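Local coordinates for nitroreductase (Desulfitobacterium hafniense, PDB 3PXV), which binds flavin mononucleotide and probably acts as a flavin-dependent oxidoreductase, as other members of the nitroreductase family do, at residues R17-E22 / Y91-M96; Q30-A35 / Q118-A123; I51-K56 / M96-I101; I132-T137 / S165-H170. All coordinates share one frame; numbering follows the deposited sequence. Where two conformers were deposited one is given.

Interaction 1 of 4, residues R17-E22 / Y91-M96; sequences RDFKNE and YGAPCM. With FMN (flavin mononucleotide), chain F.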
# COMPACT_ATOMS: atom_id res chain seq x y z
N ARG B 17 -2.11 18.59 7.07
CA ARG B 17 -0.85 19.33 7.13
C ARG B 17 -0.83 20.46 8.18
O ARG B 17 -0.20 21.49 8.00
CB ARG B 17 -0.52 19.88 5.74
CG ARG B 17 -0.17 18.79 4.77
CD ARG B 17 0.39 19.35 3.48
NE ARG B 17 0.68 18.24 2.58
CZ ARG B 17 -0.15 17.79 1.64
NH1 ARG B 17 -1.33 18.38 1.43
NH2 ARG B 17 0.22 16.76 0.89
N ASP B 18 -1.50 20.23 9.30
CA ASP B 18 -1.57 21.21 10.36
C ASP B 18 -2.17 20.49 11.56
O ASP B 18 -3.39 20.31 11.66
CB ASP B 18 -2.45 22.37 9.90
CG ASP B 18 -2.57 23.46 10.94
OD1 ASP B 18 -1.79 23.46 11.90
OD2 ASP B 18 -3.45 24.33 10.77
N PHE B 19 -1.29 20.03 12.44
CA PHE B 19 -1.68 19.27 13.62
C PHE B 19 -1.61 20.07 14.92
O PHE B 19 -0.77 20.94 15.08
CB PHE B 19 -0.74 18.07 13.79
CG PHE B 19 -0.82 17.04 12.68
CD1 PHE B 19 -0.02 17.14 11.56
CD2 PHE B 19 -1.63 15.93 12.81
CE1 PHE B 19 -0.07 16.17 10.57
CE2 PHE B 19 -1.69 14.96 11.82
CZ PHE B 19 -0.90 15.08 10.71
N LYS B 20 -2.50 19.74 15.86
CA LYS B 20 -2.48 20.28 17.21
C LYS B 20 -1.36 19.52 17.92
O LYS B 20 -0.90 18.48 17.43
CB LYS B 20 -3.84 20.05 17.90
CG LYS B 20 -5.03 20.77 17.21
CD LYS B 20 -6.43 20.27 17.65
CE LYS B 20 -7.05 21.06 18.77
NZ LYS B 20 -7.42 22.46 18.35
N ASN B 21 -0.89 20.03 19.06
CA ASN B 21 0.19 19.35 19.78
C ASN B 21 -0.27 18.17 20.65
O ASN B 21 0.55 17.40 21.15
CB ASN B 21 1.07 20.36 20.57
CG ASN B 21 0.32 21.06 21.71
OD1 ASN B 21 -0.89 20.95 21.83
ND2 ASN B 21 1.06 21.79 22.54
N GLU B 22 -1.59 17.99 20.77
CA GLU B 22 -2.17 16.93 21.57
C GLU B 22 -1.82 15.52 21.06
O GLU B 22 -2.09 15.18 19.91
CB GLU B 22 -3.69 17.07 21.61
CG GLU B 22 -4.40 16.12 22.59
CD GLU B 22 -5.92 16.25 22.54
OE1 GLU B 22 -6.46 16.69 21.49
OE2 GLU B 22 -6.56 15.91 23.56
N TYR B 91 4.58 19.16 10.03
CA TYR B 91 3.40 19.97 10.29
C TYR B 91 2.93 20.01 11.76
O TYR B 91 1.74 20.10 12.06
CB TYR B 91 2.27 19.49 9.37
CG TYR B 91 2.69 19.38 7.91
CD1 TYR B 91 2.88 20.52 7.12
CD2 TYR B 91 2.89 18.12 7.32
CE1 TYR B 91 3.26 20.40 5.78
CE2 TYR B 91 3.28 18.01 5.99
CZ TYR B 91 3.46 19.14 5.22
OH TYR B 91 3.84 19.00 3.91
N GLY B 92 3.89 20.00 12.67
CA GLY B 92 3.60 20.07 14.11
C GLY B 92 3.04 18.80 14.72
O GLY B 92 2.48 18.84 15.81
N ALA B 93 3.16 17.68 14.00
CA ALA B 93 2.65 16.40 14.46
C ALA B 93 3.43 15.98 15.68
O ALA B 93 4.65 16.08 15.67
CB ALA B 93 2.76 15.32 13.39
N PRO B 94 2.73 15.50 16.72
CA PRO B 94 3.39 15.10 17.94
C PRO B 94 3.87 13.65 17.96
O PRO B 94 4.49 13.23 18.93
CB PRO B 94 2.29 15.33 18.98
CG PRO B 94 1.04 14.97 18.23
CD PRO B 94 1.27 15.44 16.83
N CYS B 95 3.56 12.88 16.92
CA CYS B 95 4.04 11.50 16.82
C CYS B 95 3.90 10.98 15.41
O CYS B 95 3.20 11.55 14.59
CB CYS B 95 3.27 10.56 17.75
SG CYS B 95 1.63 10.23 17.20
N MSE B 96 4.58 9.88 15.13
CA MSE B 96 4.54 9.29 13.81
C MSE B 96 4.93 7.84 13.90
O MSE B 96 5.55 7.40 14.85
CB MSE B 96 5.52 10.01 12.84
CG MSE B 96 7.00 9.89 13.19
SE MSE B 96 8.11 10.77 11.90
CE MSE B 96 9.82 10.54 12.80
N1 FMN F . 2.60 14.99 1.62
C2 FMN F . 3.46 15.88 2.25
O2 FMN F . 3.09 17.00 2.60
N3 FMN F . 4.75 15.50 2.49
C4 FMN F . 5.22 14.27 2.12
O4 FMN F . 6.39 14.00 2.36
C4A FMN F . 4.36 13.37 1.48
N5 FMN F . 4.78 12.13 1.10
C5A FMN F . 3.86 11.18 0.72
C6 FMN F . 4.27 9.85 0.58
C7 FMN F . 3.37 8.86 0.21
C7M FMN F . 3.86 7.47 0.08
C8 FMN F . 2.06 9.21 -0.04
C8M FMN F . 1.05 8.20 -0.45
C9 FMN F . 1.64 10.54 0.09
C9A FMN F . 2.55 11.54 0.48
N10 FMN F . 2.17 12.87 0.61
C10 FMN F . 3.04 13.75 1.23
C1' FMN F . 0.71 13.19 0.67
C2' FMN F . 0.18 13.38 -0.74
O2' FMN F . 0.55 14.67 -1.18
C3' FMN F . -1.33 13.19 -0.74
O3' FMN F . -1.68 11.87 -0.35
C4' FMN F . -1.89 13.43 -2.13
O4' FMN F . -1.64 14.77 -2.43
C5' FMN F . -3.39 13.15 -2.23
O5' FMN F . -4.09 13.94 -1.28
P FMN F . -4.93 13.27 -0.09
O1P FMN F . -5.38 14.37 0.80
O2P FMN F . -4.08 12.28 0.74
O3P FMN F . -6.08 12.61 -0.76

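Interaction 2 of 4, residues Q30-A35 / Q118-A123; sequences QAIAEA and QTIALA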
# COMPACT_ATOMS: atom_id res chain seq x y z
N GLN B 30 -1.92 2.05 19.88
CA GLN B 30 -1.82 0.59 19.87
C GLN B 30 -2.77 -0.03 18.85
O GLN B 30 -2.36 -0.94 18.13
CB GLN B 30 -2.09 0.03 21.28
CG GLN B 30 -1.94 -1.47 21.41
CD GLN B 30 -0.57 -2.00 20.98
OE1 GLN B 30 0.45 -1.29 21.06
NE2 GLN B 30 -0.54 -3.26 20.54
N ALA B 31 -4.01 0.45 18.79
CA ALA B 31 -5.00 -0.06 17.83
C ALA B 31 -4.50 0.12 16.42
O ALA B 31 -4.66 -0.77 15.58
CB ALA B 31 -6.34 0.64 17.99
N ILE B 32 -3.88 1.28 16.17
CA ILE B 32 -3.32 1.60 14.86
C ILE B 32 -2.10 0.72 14.52
O ILE B 32 -1.97 0.25 13.37
CB ILE B 32 -2.90 3.08 14.82
CG1 ILE B 32 -4.15 3.98 14.90
CG2 ILE B 32 -2.06 3.36 13.55
CD1 ILE B 32 -3.82 5.47 15.16
N ALA B 33 -1.22 0.48 15.47
CA ALA B 33 -0.05 -0.34 15.16
C ALA B 33 -0.47 -1.82 15.03
O ALA B 33 0.17 -2.56 14.30
CB ALA B 33 1.04 -0.17 16.19
N GLU B 34 -1.53 -2.24 15.72
CA GLU B 34 -2.00 -3.63 15.63
C GLU B 34 -2.59 -3.80 14.25
O GLU B 34 -2.44 -4.82 13.63
CB GLU B 34 -3.05 -3.95 16.72
CG GLU B 34 -3.93 -5.23 16.53
CD GLU B 34 -3.18 -6.58 16.63
OE1 GLU B 34 -2.00 -6.62 17.00
OE2 GLU B 34 -3.80 -7.62 16.34
N ALA B 35 -3.25 -2.75 13.75
CA ALA B 35 -3.84 -2.79 12.42
C ALA B 35 -2.73 -2.90 11.37
O ALA B 35 -2.83 -3.68 10.43
CB ALA B 35 -4.70 -1.55 12.19
N GLN B 118 -0.89 2.46 4.14
CA GLN B 118 -2.33 2.71 3.89
C GLN B 118 -3.15 2.08 5.01
O GLN B 118 -4.11 2.67 5.48
CB GLN B 118 -2.77 2.22 2.50
CG GLN B 118 -4.24 2.40 2.17
CD GLN B 118 -4.72 3.84 2.11
OE1 GLN B 118 -4.07 4.74 2.59
NE2 GLN B 118 -5.90 4.06 1.54
N THR B 119 -2.77 0.89 5.46
CA THR B 119 -3.51 0.26 6.56
C THR B 119 -3.47 1.16 7.80
O THR B 119 -4.49 1.36 8.48
CB THR B 119 -2.95 -1.09 6.87
OG1 THR B 119 -2.98 -1.88 5.68
CG2 THR B 119 -3.78 -1.76 7.97
N ILE B 120 -2.30 1.74 8.07
CA ILE B 120 -2.17 2.70 9.17
C ILE B 120 -3.12 3.90 8.95
O ILE B 120 -3.91 4.25 9.84
CB ILE B 120 -0.72 3.26 9.31
CG1 ILE B 120 0.24 2.14 9.71
CG2 ILE B 120 -0.71 4.43 10.31
CD1 ILE B 120 1.69 2.54 9.85
N ALA B 121 -3.04 4.51 7.77
CA ALA B 121 -3.81 5.72 7.51
C ALA B 121 -5.30 5.46 7.65
O ALA B 121 -6.02 6.26 8.27
CB ALA B 121 -3.47 6.32 6.12
N LEU B 122 -5.77 4.34 7.11
CA LEU B 122 -7.20 4.02 7.21
C LEU B 122 -7.58 3.72 8.66
O LEU B 122 -8.63 4.19 9.14
CB LEU B 122 -7.61 2.88 6.25
CG LEU B 122 -7.46 3.22 4.77
CD1 LEU B 122 -7.94 2.09 3.90
CD2 LEU B 122 -8.20 4.50 4.39
N ALA B 123 -6.74 2.97 9.36
CA ALA B 123 -7.04 2.69 10.78
C ALA B 123 -7.10 3.99 11.60
O ALA B 123 -7.99 4.19 12.39
CB ALA B 123 -6.03 1.70 11.37

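Interaction 3 of 4, residues I51-K56 / M96-I101; sequences IVVKNK and MIVVPI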
# COMPACT_ATOMS: atom_id res chain seq x y z
N ILE B 51 7.42 1.22 14.04
CA ILE B 51 8.02 1.97 15.12
C ILE B 51 7.16 3.19 15.43
O ILE B 51 7.11 4.14 14.64
CB ILE B 51 9.47 2.40 14.73
CG1 ILE B 51 10.30 1.17 14.37
CG2 ILE B 51 10.16 3.17 15.87
CD1 ILE B 51 11.64 1.50 13.84
N VAL B 52 6.47 3.17 16.57
CA VAL B 52 5.59 4.28 16.98
C VAL B 52 6.44 5.28 17.73
O VAL B 52 6.82 5.04 18.87
CB VAL B 52 4.42 3.81 17.92
CG1 VAL B 52 3.64 5.01 18.42
CG2 VAL B 52 3.48 2.85 17.20
N VAL B 53 6.73 6.41 17.09
CA VAL B 53 7.60 7.41 17.66
C VAL B 53 6.80 8.52 18.32
O VAL B 53 5.95 9.11 17.69
CB VAL B 53 8.53 8.01 16.58
CG1 VAL B 53 9.52 8.97 17.22
CG2 VAL B 53 9.27 6.92 15.86
N LYS B 54 7.09 8.79 19.58
CA LYS B 54 6.44 9.85 20.36
C LYS B 54 7.44 10.86 20.95
O LYS B 54 7.03 11.85 21.53
CB LYS B 54 5.65 9.25 21.54
CG LYS B 54 4.67 8.16 21.15
CD LYS B 54 3.62 7.90 22.21
CE LYS B 54 4.16 7.58 23.55
NZ LYS B 54 3.07 7.42 24.55
N ASN B 55 8.74 10.60 20.80
CA ASN B 55 9.76 11.43 21.37
C ASN B 55 9.91 12.73 20.58
O ASN B 55 10.30 12.69 19.40
CB ASN B 55 11.06 10.64 21.40
CG ASN B 55 12.16 11.33 22.19
OD1 ASN B 55 12.87 12.20 21.68
ND2 ASN B 55 12.34 10.89 23.43
N LYS B 56 9.60 13.86 21.21
CA LYS B 56 9.62 15.16 20.54
C LYS B 56 11.02 15.56 20.06
O LYS B 56 11.21 16.01 18.93
CB LYS B 56 9.06 16.24 21.46
CG LYS B 56 8.76 17.57 20.76
CD LYS B 56 8.21 18.65 21.75
CE LYS B 56 7.65 19.88 20.99
NZ LYS B 56 7.17 21.00 21.87
N MSE B 96 4.58 9.88 15.13
CA MSE B 96 4.54 9.29 13.81
C MSE B 96 4.93 7.84 13.90
O MSE B 96 5.55 7.40 14.85
CB MSE B 96 5.52 10.01 12.84
CG MSE B 96 7.00 9.89 13.19
SE MSE B 96 8.11 10.77 11.90
CE MSE B 96 9.82 10.54 12.80
N ILE B 97 4.53 7.09 12.89
CA ILE B 97 4.94 5.72 12.78
C ILE B 97 5.91 5.69 11.64
O ILE B 97 5.58 6.13 10.53
CB ILE B 97 3.77 4.80 12.52
CG1 ILE B 97 2.93 4.71 13.80
CG2 ILE B 97 4.29 3.45 12.08
CD1 ILE B 97 1.67 3.87 13.68
N VAL B 98 7.12 5.23 11.93
CA VAL B 98 8.19 5.07 10.94
C VAL B 98 8.23 3.62 10.52
O VAL B 98 8.23 2.75 11.38
CB VAL B 98 9.55 5.50 11.53
CG1 VAL B 98 10.68 5.28 10.51
CG2 VAL B 98 9.47 7.00 11.98
N VAL B 99 8.22 3.36 9.21
CA VAL B 99 8.25 2.01 8.66
C VAL B 99 9.53 1.75 7.89
O VAL B 99 9.67 2.11 6.73
CB VAL B 99 7.04 1.71 7.74
CG1 VAL B 99 7.05 0.24 7.34
CG2 VAL B 99 5.77 2.01 8.44
N PRO B 100 10.53 1.19 8.58
CA PRO B 100 11.76 0.85 7.87
C PRO B 100 11.56 -0.44 7.08
O PRO B 100 10.67 -1.23 7.37
CB PRO B 100 12.75 0.63 9.02
CG PRO B 100 11.91 0.09 10.10
CD PRO B 100 10.66 0.91 10.02
N ILE B 101 12.40 -0.67 6.09
CA ILE B 101 12.24 -1.85 5.25
C ILE B 101 13.58 -2.48 4.92
O ILE B 101 14.63 -1.82 5.02
CB ILE B 101 11.45 -1.52 3.94
CG1 ILE B 101 12.18 -0.51 3.06
CG2 ILE B 101 10.05 -0.99 4.20
CD1 ILE B 101 11.58 -0.48 1.65

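Interaction 4 of 4, residues I132-T137 / S165-H170; sequences IMCGYT and SVLLGH. With FMN (flavin mononucleotide), chain F.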
# COMPACT_ATOMS: atom_id res chain seq x y z
N ILE B 132 -1.01 11.71 7.78
CA ILE B 132 -0.45 11.98 6.48
C ILE B 132 0.78 11.10 6.26
O ILE B 132 1.61 10.96 7.17
CB ILE B 132 -0.03 13.46 6.31
CG1 ILE B 132 0.34 13.73 4.85
CG2 ILE B 132 1.19 13.84 7.21
CD1 ILE B 132 0.73 15.17 4.56
N MSE B 133 0.89 10.51 5.05
CA MSE B 133 2.08 9.76 4.64
C MSE B 133 3.19 10.79 4.42
O MSE B 133 2.99 11.83 3.79
CB MSE B 133 1.85 8.97 3.34
CG MSE B 133 1.67 7.45 3.50
SE MSE B 133 0.03 6.94 4.27
CE MSE B 133 -0.87 6.45 2.69
N CYS B 134 4.38 10.53 4.95
CA CYS B 134 5.41 11.52 4.82
C CYS B 134 6.68 10.84 4.43
O CYS B 134 7.30 10.20 5.24
CB CYS B 134 5.56 12.28 6.11
SG CYS B 134 6.80 13.51 6.09
N GLY B 135 7.05 10.99 3.18
CA GLY B 135 8.29 10.42 2.67
C GLY B 135 9.47 11.29 3.05
O GLY B 135 10.63 10.83 2.98
N TYR B 136 9.17 12.53 3.45
CA TYR B 136 10.21 13.50 3.82
C TYR B 136 10.95 13.14 5.11
O TYR B 136 12.08 13.58 5.30
CB TYR B 136 9.69 14.95 3.85
CG TYR B 136 9.64 15.67 2.50
CD1 TYR B 136 10.59 15.44 1.51
CD2 TYR B 136 8.69 16.65 2.26
CE1 TYR B 136 10.55 16.13 0.30
CE2 TYR B 136 8.65 17.35 1.08
CZ TYR B 136 9.58 17.10 0.10
OH TYR B 136 9.51 17.81 -1.08
N THR B 137 10.34 12.33 5.97
CA THR B 137 11.05 11.86 7.16
C THR B 137 12.35 11.21 6.69
O THR B 137 13.34 11.22 7.41
CB THR B 137 10.25 10.78 7.94
OG1 THR B 137 8.92 11.23 8.17
CG2 THR B 137 10.94 10.43 9.26
N SER B 165 6.63 6.84 6.24
CA SER B 165 6.19 7.15 7.60
C SER B 165 4.81 7.68 7.52
O SER B 165 4.41 8.14 6.49
CB SER B 165 7.10 8.20 8.23
OG SER B 165 6.99 9.46 7.56
N VAL B 166 4.08 7.62 8.62
CA VAL B 166 2.74 8.19 8.67
C VAL B 166 2.69 9.05 9.90
O VAL B 166 2.87 8.55 10.98
CB VAL B 166 1.63 7.15 8.80
CG1 VAL B 166 0.28 7.87 8.76
CG2 VAL B 166 1.74 6.09 7.69
N LEU B 167 2.41 10.34 9.73
CA LEU B 167 2.33 11.26 10.87
C LEU B 167 0.93 11.15 11.45
O LEU B 167 -0.03 10.94 10.69
CB LEU B 167 2.64 12.70 10.46
CG LEU B 167 3.88 12.92 9.58
CD1 LEU B 167 3.92 14.37 9.13
CD2 LEU B 167 5.17 12.52 10.34
N LEU B 168 0.81 11.31 12.78
CA LEU B 168 -0.45 11.14 13.45
C LEU B 168 -0.71 12.23 14.49
O LEU B 168 0.19 12.68 15.17
CB LEU B 168 -0.49 9.79 14.16
CG LEU B 168 -0.22 8.50 13.36
CD1 LEU B 168 -0.17 7.33 14.29
CD2 LEU B 168 -1.23 8.26 12.24
N GLY B 169 -1.98 12.63 14.60
CA GLY B 169 -2.39 13.60 15.61
C GLY B 169 -3.82 14.02 15.40
O GLY B 169 -4.60 13.30 14.79
N HIS B 170 -4.19 15.17 15.95
CA HIS B 170 -5.51 15.76 15.76
C HIS B 170 -5.36 16.95 14.83
O HIS B 170 -4.42 17.74 14.98
CB HIS B 170 -6.12 16.18 17.09
CG HIS B 170 -6.51 15.02 17.95
ND1 HIS B 170 -7.67 14.30 17.72
CD2 HIS B 170 -5.90 14.44 19.00
CE1 HIS B 170 -7.75 13.33 18.61
NE2 HIS B 170 -6.69 13.38 19.40
N1 FMN F . 2.60 14.99 1.62
C2 FMN F . 3.46 15.88 2.25
O2 FMN F . 3.09 17.00 2.60
N3 FMN F . 4.75 15.50 2.49
C4 FMN F . 5.22 14.27 2.12
O4 FMN F . 6.39 14.00 2.36
C4A FMN F . 4.36 13.37 1.48
N5 FMN F . 4.78 12.13 1.10
C5A FMN F . 3.86 11.18 0.72
C6 FMN F . 4.27 9.85 0.58
C7 FMN F . 3.37 8.86 0.21
C7M FMN F . 3.86 7.47 0.08
C8 FMN F . 2.06 9.21 -0.04
C8M FMN F . 1.05 8.20 -0.45
C9 FMN F . 1.64 10.54 0.09
C9A FMN F . 2.55 11.54 0.48
N10 FMN F . 2.17 12.87 0.61
C10 FMN F . 3.04 13.75 1.23
C1' FMN F . 0.71 13.19 0.67
C2' FMN F . 0.18 13.38 -0.74
O2' FMN F . 0.55 14.67 -1.18
C3' FMN F . -1.33 13.19 -0.74
O3' FMN F . -1.68 11.87 -0.35
C4' FMN F . -1.89 13.43 -2.13
O4' FMN F . -1.64 14.77 -2.43
C5' FMN F . -3.39 13.15 -2.23
O5' FMN F . -4.09 13.94 -1.28
P FMN F . -4.93 13.27 -0.09
O1P FMN F . -5.38 14.37 0.80
O2P FMN F . -4.08 12.28 0.74
O3P FMN F . -6.08 12.61 -0.76

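Interaction 1 of 4, residues R17-E22 / Y91-M96
Tyr91 and Arg17 run out together toward the pyrimidine end of the flavin, in the FMN-binding site of the nitroreductase fold. The tyrosine ring receives Arg17 CB over one face, 3.7 Å from the Tyr91 ring centroid, while the extended arginine chain carries the guanidinium past the hydroxyl, its plane turned 76° from the ring. Both side chains grip one flavin carbonyl: Tyr91 OH donates to FMN O2 in a short hydrogen bond (2.5 Å, to be read with caution), and Arg17 NE reaches the same FMN O2 at 2.7 Å, almost straight (173°). Arg17 NH2 adds a bond to FMN N1 at 3.1 Å; positive charge here would probably stabilise negative charge on that edge of the flavin. Replacing Tyr91 by an alanine would probably cost FMN O2 one of its donors and leave the aliphatic part of Arg17 without the ring it rests on. The Tyr91 carbonyl also accepts a backbone hydrogen bond from Phe19 N (3.1 Å). Tyr91 and Gly92, both at positive phi, turn the chain, and Gly92 O lies near Phe19 CB. Ala93 CB sits over one face of the Phe19 ring, offset toward the rim and 3.8 Å from Phe19 CD1; Ala130 also touches the Phe19 side chain. Pro94 packs against the backbone, with Pro94 CB 3.5 Å from Asn21 O and Pro94 CG 3.6 Å from Glu22 O.

Interaction 2 of 4, residues Q30-A35 / Q118-A123
Helix segments 30-35 and 118-123 run roughly antiparallel, with 146° between their N-to-C directions and 8.6 Å between their axes at closest approach, and the nearest alpha carbons, Ile32 CA and Ala123 CA, are 5.6 Å apart. Such close spacing is consistent with the small residues at the centre. Ala35 and Ala123 direct their methyls at each other, and Ala35 CB meets Ala123 CB at 3.6 Å. To one side of this pair the contact is made by branched residues: the CG2 methyls of Ile32 and Ile120 touch at 3.7 Å (Ile32 CG2 to Ile120 CG2), the two side chains crossing at about a right angle. In Ile120 the first torsion (chi1 -66°) sets CG2 opposite the backbone N, where it can meet Ile32, and leaves CG1 beside that N. Both isoleucines also touch Ile97 of strand 95-101. Thr119 contributes by its methyl: Thr119 CG2 lies 3.3 Å from Ala35 O, whereas the hydroxyl turns back to bond Ile115 O within its own helix and is also reached by Gln118 NE2 of the second subunit. No hydrogen bond joins the two segments, and all five residues that touch are buried, so apolar packing carries the contact. Gln30 OE1 bonds Tyr187 OH of the second subunit, and Ala123 packs on Leu7 of that subunit. Two helices packed together against the central sheet while also meeting the partner chain are characteristic of the dimeric, FMN-dependent nitroreductase fold.

Interaction 3 of 4, residues I51-K56 / M96-I101
Ile51, Val53, Met96 and Val98 lie on one face of the two-strand pair formed by 51-53 and 96-101, and Val52 and Ile97 on the other; along its edges strand 161-169 adjoins 96-101, and a parallel strand of the second subunit adjoins 51-53. Ile51 with Val98 and Val53 with Met96 are antiparallel hydrogen-bonded pairs, and Val52 with Ile97 is the non-hydrogen-bonded pair between them. Ile51 N bonds Val98 O at 3.2 Å and Val53 N bonds Met96 O at 2.7 Å, and Val98 N and Met96 N return the bonds to Ile51 O and Val53 O. On the first face Val53 CG2 rests 3.9 Å from Val98 CG2, a diagonal contact, and Ile51 CD1 reaches Pro100 CD at 4.0 Å; Phe156 covers Ile51, Val98 and Pro100. Met96, deposited as selenomethionine, brings its CG within 4.2 Å of Val53 CB. On the second face Val52 CG2 meets Ile97 CG1 at 3.9 Å: Val52 chi1 of 175° sends CG1 opposite the backbone N and leaves CG2 turned to Ile97. Helix 26-36 covers both residues. This is an antiparallel strand pair within the nitroreductase sheet, which the second subunit extends across the dimer interface.

Interaction 4 of 4, residues I132-T137 / S165-H170
Ile132 divides its two branches between Leu167 and the flavin: with chi1 at -171° and chi2 at 179° the CG1-CD1 arm runs out extended to the cofactor, while CG2 is left between the backbone N and the carbonyl carbon, facing Leu167. This antiparallel strand pair of the nitroreductase sheet contributes Ile132 and Met133, with Cys134 just beyond, to the FMN pocket. Ile132 CG2 presses on Leu167 CD1 at 3.4 Å, tighter than usual for two carbons, and Ile132 CD1 stands off the flavin plane just outside the N1 rim, 3.5 Å from FMN N1. An alanine in place of Ile132 is likely to open a gap beside Leu167 CD1 and take away the apolar contact at the N1 rim of the flavin. The backbones join by a reciprocal hydrogen-bonded pair, Ile132 with Leu167, and by Cys134 N to Ser165 O at 2.8 Å. Between them Met133 and Val166 form a non-hydrogen-bonded pair and extend next to one another, with Met133 SE (selenomethionine) on Val166 CG2. Met133 also covers the same flavin face as Ile132: Met133 O lies 3.1 Å from FMN C4A and Met133 CB 3.4 Å from FMN C8. Where the strand ends, the backbone N atoms of Gly135 and Tyr136 offer weak hydrogen bonds to FMN O4. Ser165 OG donates to Cys134 O over a very short, doubtful distance, and Thr137 OG1 lies 2.7 Å from Ser165 OG.

How the interactions relate
Interactions 1 and 4, with centres about 9 Å apart, address different parts of one flavin: interaction 1 holds O2 and N1, interaction 4 covers a face and approaches O4. They are stitched together by probable hydrogen bonds, Lys20 N to His170 O at 2.9 Å and Cys95 O to Leu168 N at 3.0 Å. Interaction 3 shares Met96 with interaction 1 and continues the same sheet, Ile97 O to Val166 N (2.9 Å) probably bonding it to interaction 4. Interaction 2 packs on this sheet, Ile120 CD1 meeting Ile97 CG2 at 3.5 Å. Interactions 2 and 3 both touch the second subunit.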